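Local coordinates for protein Xaa-Pro Dipeptidase (Alteromonas macleodii, PDB 2QS8) that probably hydrolyses dipeptides, releasing the C-terminal residue, as a metal-dependent carboxypeptidase of the amidohydrolase superfamily, and binds methionine in its active site, at residues A[242-256]-A[266-278]. Residues are numbered along the deposited sequence; the frame is centred on the assembly and turned at random.
Sequences MKRAIKAGVDSIEHG and LMIENGTYYVPTI. With MET (methionine), chain D.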
loop_
_atom_site.group_PDB
_atom_site.type_symbol
_atom_site.label_atom_id
_atom_site.label_comp_id
_atom_site.label_asym_id
_atom_site.label_seq_id
_atom_site.Cartn_x
_atom_site.Cartn_y
_atom_site.Cartn_z
HETATM N N MSE A 242 -22.941 -7.225 8.885
HETATM C CA MSE A 242 -23.432 -6.689 10.146
HETATM C C MSE A 242 -22.685 -7.289 11.343
HETATM O O MSE A 242 -22.216 -6.560 12.211
HETATM C CB MSE A 242 -24.931 -6.973 10.260
HETATM C CG MSE A 242 -25.611 -6.334 11.448
HETATM SE SE MSE A 242 -27.546 -6.742 11.502
HETATM C CE MSE A 242 -28.143 -5.613 12.975
ATOM N N LYS A 243 -22.561 -8.613 11.370
ATOM C CA LYS A 243 -21.868 -9.289 12.474
ATOM C C LYS A 243 -20.363 -8.992 12.550
ATOM O O LYS A 243 -19.784 -8.944 13.641
ATOM C CB LYS A 243 -22.132 -10.795 12.399
ATOM C CG LYS A 243 -23.598 -11.124 12.681
ATOM C CD LYS A 243 -23.908 -12.604 12.722
ATOM C CE LYS A 243 -23.869 -13.231 11.353
ATOM N NZ LYS A 243 -24.663 -14.491 11.327
ATOM N N ARG A 244 -19.725 -8.778 11.402
ATOM C CA ARG A 244 -18.300 -8.458 11.410
ATOM C C ARG A 244 -18.134 -7.132 12.153
ATOM O O ARG A 244 -17.174 -6.938 12.892
ATOM C CB ARG A 244 -17.757 -8.328 9.981
ATOM C CG ARG A 244 -17.815 -9.609 9.169
ATOM C CD ARG A 244 -17.136 -9.476 7.803
ATOM N NE ARG A 244 -17.214 -10.725 7.045
ATOM C CZ ARG A 244 -16.772 -10.890 5.797
ATOM N NH1 ARG A 244 -16.212 -9.883 5.132
ATOM N NH2 ARG A 244 -16.878 -12.076 5.212
ATOM N N ALA A 245 -19.097 -6.236 11.960
ATOM C CA ALA A 245 -19.073 -4.924 12.590
ATOM C C ALA A 245 -19.448 -4.977 14.071
ATOM O O ALA A 245 -18.840 -4.291 14.888
ATOM C CB ALA A 245 -20.004 -3.964 11.842
ATOM N N ILE A 246 -20.458 -5.780 14.406
ATOM C CA ILE A 246 -20.889 -5.912 15.790
ATOM C C ILE A 246 -19.741 -6.489 16.605
ATOM O O ILE A 246 -19.417 -5.984 17.674
ATOM C CB ILE A 246 -22.114 -6.833 15.900
ATOM C CG1 ILE A 246 -23.271 -6.232 15.107
ATOM C CG2 ILE A 246 -22.519 -7.006 17.362
ATOM C CD1 ILE A 246 -24.431 -7.169 14.892
ATOM N N LYS A 247 -19.123 -7.543 16.089
ATOM C CA LYS A 247 -18.003 -8.163 16.782
ATOM C C LYS A 247 -16.799 -7.230 16.866
ATOM O O LYS A 247 -15.990 -7.343 17.780
ATOM C CB LYS A 247 -17.594 -9.462 16.083
ATOM C CG LYS A 247 -18.557 -10.618 16.334
ATOM C CD LYS A 247 -18.043 -11.951 15.786
ATOM C CE LYS A 247 -18.140 -12.036 14.280
ATOM N NZ LYS A 247 -17.733 -13.394 13.818
ATOM N N ALA A 248 -16.677 -6.307 15.910
ATOM C CA ALA A 248 -15.543 -5.383 15.911
ATOM C C ALA A 248 -15.699 -4.327 17.000
ATOM O O ALA A 248 -14.715 -3.727 17.438
ATOM C CB ALA A 248 -15.388 -4.714 14.540
ATOM N N GLY A 249 -16.941 -4.094 17.420
ATOM C CA GLY A 249 -17.191 -3.128 18.476
ATOM C C GLY A 249 -17.765 -1.783 18.072
ATOM O O GLY A 249 -17.580 -0.800 18.790
ATOM N N VAL A 250 -18.464 -1.723 16.944
ATOM C CA VAL A 250 -19.034 -0.459 16.506
ATOM C C VAL A 250 -20.141 -0.039 17.483
ATOM O O VAL A 250 -20.654 -0.863 18.234
ATOM C CB VAL A 250 -19.578 -0.550 15.058
ATOM C CG1 VAL A 250 -18.464 -0.966 14.124
ATOM C CG2 VAL A 250 -20.721 -1.541 14.975
ATOM N N ASP A 251 -20.490 1.248 17.474
ATOM C CA ASP A 251 -21.503 1.790 18.371
ATOM C C ASP A 251 -22.945 1.547 17.942
ATOM O O ASP A 251 -23.827 1.364 18.785
ATOM C CB ASP A 251 -21.262 3.287 18.560
ATOM C CG ASP A 251 -19.916 3.572 19.187
ATOM O OD1 ASP A 251 -19.801 3.460 20.426
ATOM O OD2 ASP A 251 -18.963 3.882 18.439
ATOM N N SER A 252 -23.193 1.535 16.640
ATOM C CA SER A 252 -24.548 1.321 16.170
ATOM C C SER A 252 -24.649 0.723 14.768
ATOM O O SER A 252 -23.767 0.897 13.923
ATOM C CB SER A 252 -25.326 2.643 16.224
ATOM O OG SER A 252 -24.759 3.614 15.365
ATOM N N ILE A 253 -25.738 -0.007 14.555
ATOM C CA ILE A 253 -26.033 -0.626 13.280
ATOM C C ILE A 253 -27.258 0.113 12.733
ATOM O O ILE A 253 -28.271 0.243 13.426
ATOM C CB ILE A 253 -26.394 -2.118 13.441
ATOM C CG1 ILE A 253 -25.187 -2.919 13.951
ATOM C CG2 ILE A 253 -26.909 -2.661 12.124
ATOM C CD1 ILE A 253 -23.966 -2.833 13.062
ATOM N N GLU A 254 -27.159 0.609 11.507
ATOM C CA GLU A 254 -28.278 1.316 10.895
ATOM C C GLU A 254 -29.043 0.348 9.999
ATOM O O GLU A 254 -28.435 -0.462 9.306
ATOM C CB GLU A 254 -27.764 2.495 10.061
ATOM C CG GLU A 254 -26.621 3.291 10.704
ATOM C CD GLU A 254 -27.015 3.990 12.002
ATOM O OE1 GLU A 254 -27.989 4.769 11.989
ATOM O OE2 GLU A 254 -26.339 3.768 13.031
ATOM N N HIS A 255 -30.374 0.423 10.020
ATOM C CA HIS A 255 -31.228 -0.444 9.196
ATOM C C HIS A 255 -31.306 -1.923 9.632
ATOM O O HIS A 255 -32.394 -2.436 9.899
ATOM C CB HIS A 255 -30.788 -0.375 7.728
ATOM C CG HIS A 255 -30.375 0.991 7.280
ATOM N ND1 HIS A 255 -31.174 2.101 7.438
ATOM C CD2 HIS A 255 -29.242 1.429 6.687
ATOM C CE1 HIS A 255 -30.550 3.165 6.962
ATOM N NE2 HIS A 255 -29.375 2.782 6.502
ATOM N N GLY A 256 -30.153 -2.594 9.681
ATOM C CA GLY A 256 -30.086 -3.996 10.080
ATOM C C GLY A 256 -31.203 -4.880 9.549
ATOM O O GLY A 256 -31.670 -5.793 10.234
ATOM N N LEU A 266 -25.377 -10.938 19.716
ATOM C CA LEU A 266 -24.084 -10.273 19.673
ATOM C C LEU A 266 -24.262 -8.803 20.030
ATOM O O LEU A 266 -23.488 -8.252 20.799
ATOM C CB LEU A 266 -23.458 -10.404 18.283
ATOM C CG LEU A 266 -22.817 -11.760 17.986
ATOM C CD1 LEU A 266 -22.435 -11.842 16.520
ATOM C CD2 LEU A 266 -21.584 -11.945 18.874
HETATM N N MSE A 267 -25.291 -8.166 19.479
HETATM C CA MSE A 267 -25.532 -6.759 19.774
HETATM C C MSE A 267 -25.865 -6.520 21.238
HETATM O O MSE A 267 -25.478 -5.503 21.811
HETATM C CB MSE A 267 -26.652 -6.227 18.896
HETATM C CG MSE A 267 -26.214 -5.964 17.480
HETATM SE SE MSE A 267 -27.740 -5.292 16.463
HETATM C CE MSE A 267 -27.741 -3.399 17.037
ATOM N N ILE A 268 -26.574 -7.468 21.839
ATOM C CA ILE A 268 -26.930 -7.360 23.241
ATOM C C ILE A 268 -25.677 -7.520 24.099
ATOM O O ILE A 268 -25.469 -6.777 25.052
ATOM C CB ILE A 268 -27.953 -8.441 23.636
ATOM C CG1 ILE A 268 -29.266 -8.189 22.891
ATOM C CG2 ILE A 268 -28.187 -8.421 25.139
ATOM C CD1 ILE A 268 -30.283 -9.286 23.054
ATOM N N GLU A 269 -24.843 -8.487 23.746
ATOM C CA GLU A 269 -23.614 -8.750 24.490
ATOM C C GLU A 269 -22.608 -7.608 24.422
ATOM O O GLU A 269 -21.907 -7.334 25.393
ATOM C CB GLU A 269 -22.959 -10.019 23.960
ATOM C CG GLU A 269 -21.715 -10.454 24.706
ATOM C CD GLU A 269 -20.915 -11.493 23.928
ATOM O OE1 GLU A 269 -21.520 -12.474 23.436
ATOM O OE2 GLU A 269 -19.680 -11.328 23.809
ATOM N N ASN A 270 -22.531 -6.956 23.266
ATOM C CA ASN A 270 -21.597 -5.856 23.058
ATOM C C ASN A 270 -22.222 -4.492 23.355
ATOM O O ASN A 270 -21.539 -3.476 23.327
ATOM C CB ASN A 270 -21.074 -5.877 21.614
ATOM C CG ASN A 270 -20.192 -7.086 21.320
ATOM O OD1 ASN A 270 -19.078 -7.194 21.826
ATOM N ND2 ASN A 270 -20.695 -7.998 20.501
ATOM N N GLY A 271 -23.522 -4.485 23.639
ATOM C CA GLY A 271 -24.213 -3.238 23.923
ATOM C C GLY A 271 -24.260 -2.310 22.721
ATOM O O GLY A 271 -24.058 -1.106 22.850
ATOM N N THR A 272 -24.527 -2.874 21.547
ATOM C CA THR A 272 -24.592 -2.089 20.314
ATOM C C THR A 272 -25.993 -1.521 20.119
ATOM O O THR A 272 -26.971 -2.206 20.387
ATOM C CB THR A 272 -24.264 -2.958 19.089
ATOM O OG1 THR A 272 -23.181 -3.847 19.396
ATOM C CG2 THR A 272 -23.874 -2.066 17.916
ATOM N N TYR A 273 -26.093 -0.280 19.652
ATOM C CA TYR A 273 -27.398 0.340 19.415
ATOM C C TYR A 273 -27.964 0.046 18.026
ATOM O O TYR A 273 -27.227 0.013 17.046
ATOM C CB TYR A 273 -27.329 1.858 19.608
ATOM C CG TYR A 273 -27.602 2.309 21.029
ATOM C CD1 TYR A 273 -26.557 2.489 21.944
ATOM C CD2 TYR A 273 -28.908 2.550 21.461
ATOM C CE1 TYR A 273 -26.811 2.909 23.260
ATOM C CE2 TYR A 273 -29.178 2.965 22.773
ATOM C CZ TYR A 273 -28.128 3.149 23.667
ATOM O OH TYR A 273 -28.408 3.590 24.942
ATOM N N TYR A 274 -29.278 -0.180 17.964
ATOM C CA TYR A 274 -29.967 -0.450 16.708
ATOM C C TYR A 274 -30.790 0.778 16.294
ATOM O O TYR A 274 -31.673 1.210 17.026
ATOM C CB TYR A 274 -30.897 -1.665 16.844
ATOM C CG TYR A 274 -31.716 -1.974 15.595
ATOM C CD1 TYR A 274 -32.990 -2.528 15.692
ATOM C CD2 TYR A 274 -31.208 -1.729 14.322
ATOM C CE1 TYR A 274 -33.735 -2.831 14.552
ATOM C CE2 TYR A 274 -31.942 -2.029 13.180
ATOM C CZ TYR A 274 -33.202 -2.579 13.302
ATOM O OH TYR A 274 -33.929 -2.875 12.170
ATOM N N VAL A 275 -30.482 1.334 15.123
ATOM C CA VAL A 275 -31.185 2.497 14.575
ATOM C C VAL A 275 -31.932 1.949 13.354
ATOM O O VAL A 275 -31.382 1.859 12.260
ATOM C CB VAL A 275 -30.195 3.578 14.134
ATOM C CG1 VAL A 275 -30.931 4.827 13.736
ATOM C CG2 VAL A 275 -29.226 3.861 15.240
ATOM N N PRO A 276 -33.211 1.594 13.531
ATOM C CA PRO A 276 -34.059 1.032 12.480
ATOM C C PRO A 276 -34.348 1.786 11.181
ATOM O O PRO A 276 -34.282 1.189 10.116
ATOM C CB PRO A 276 -35.336 0.676 13.234
ATOM C CG PRO A 276 -35.411 1.740 14.264
ATOM C CD PRO A 276 -33.991 1.837 14.755
ATOM N N THR A 277 -34.657 3.071 11.256
ATOM C CA THR A 277 -35.016 3.839 10.062
ATOM C C THR A 277 -36.151 3.124 9.337
ATOM O O THR A 277 -36.075 2.855 8.130
ATOM C CB THR A 277 -33.829 4.031 9.066
ATOM O OG1 THR A 277 -33.512 2.784 8.417
ATOM C CG2 THR A 277 -32.616 4.588 9.800
ATOM N N ILE A 278 -37.200 2.801 10.085
ATOM C CA ILE A 278 -38.356 2.127 9.505
ATOM C C ILE A 278 -38.961 2.985 8.390
ATOM O O ILE A 278 -39.324 2.469 7.338
ATOM C CB ILE A 278 -39.452 1.851 10.563
ATOM C CG1 ILE A 278 -38.878 1.020 11.707
ATOM C CG2 ILE A 278 -40.618 1.098 9.917
ATOM C CD1 ILE A 278 -39.816 0.864 12.878
HETATM N N MET D . -30.282 4.523 2.585
HETATM C CA MET D . -30.547 3.064 2.757
HETATM C C MET D . -30.035 2.249 1.573
HETATM O O MET D . -29.787 1.041 1.760
HETATM C CB MET D . -32.047 2.826 2.916
HETATM C CG MET D . -32.399 1.385 3.163
HETATM S SD MET D . -34.104 1.210 3.553
HETATM C CE MET D . -34.127 1.973 5.150
HETATM O OXT MET D . -29.898 2.830 0.474
HETATM O O HOH W 1 -20.557 -3.553 18.847
#
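His-255 and Thr-277 meet where two neighbouring parallel strands run out into the methionine pocket. ND1 of His-255 donates to OG1 of Thr-277 over 2.6 Å, and the hydroxyl lies in the ring plane, which fixes how the imidazole is turned, with one face toward CB of the bound methionine. Close by, the phenol of Tyr-274, its CG anti to the backbone N (chi1 177°), turns its ring edge to the neighbouring strand, donating from OH to O of His-255 at 2.8 Å, above the carbonyl plane. Between these side chains and the helices, four backbone bonds join 251-255 to 273-275 in parallel register, among them Val-275 N to Ile-253 O at 3.0 Å. Glu-254 and Val-275 lie side by side on one face of the sheet; Glu-254 is bent at chi2, bringing OE1 to 3.3 Å from CB of Val-275. Its OE2 accepts from Ser-252 OG and forms a salt bridge with Arg-111, while OE1 is hydrogen-bonded to His-69, a magnesium ligand. On the other face the packing is tight and apolar: CG2 of Ile-246 lies 3.6 Å from CB of Leu-266, its CD1 presses on CG of selenomethionine Met-267 at 3.4 Å, and the bend at chi3 (80°) brings CE of Met-267 to 4.0 Å from CG1 of Ile-253. Toward solvent the contact slackens: Leu-266 CD1 rests loosely beside Lys-243 and Lys-247, and a water joins Ile-246 O, Val-250 O and Thr-272 OG1. The axes of helix segments 242-248 and 266-270 run nearly parallel (15°); strand 252-253, helix 261-270 and strand 273-275 form one beta-alpha-beta unit of the TIM barrel, with strand 231-236 flanking strand 252-253 and helix 215-227 against Ala-248.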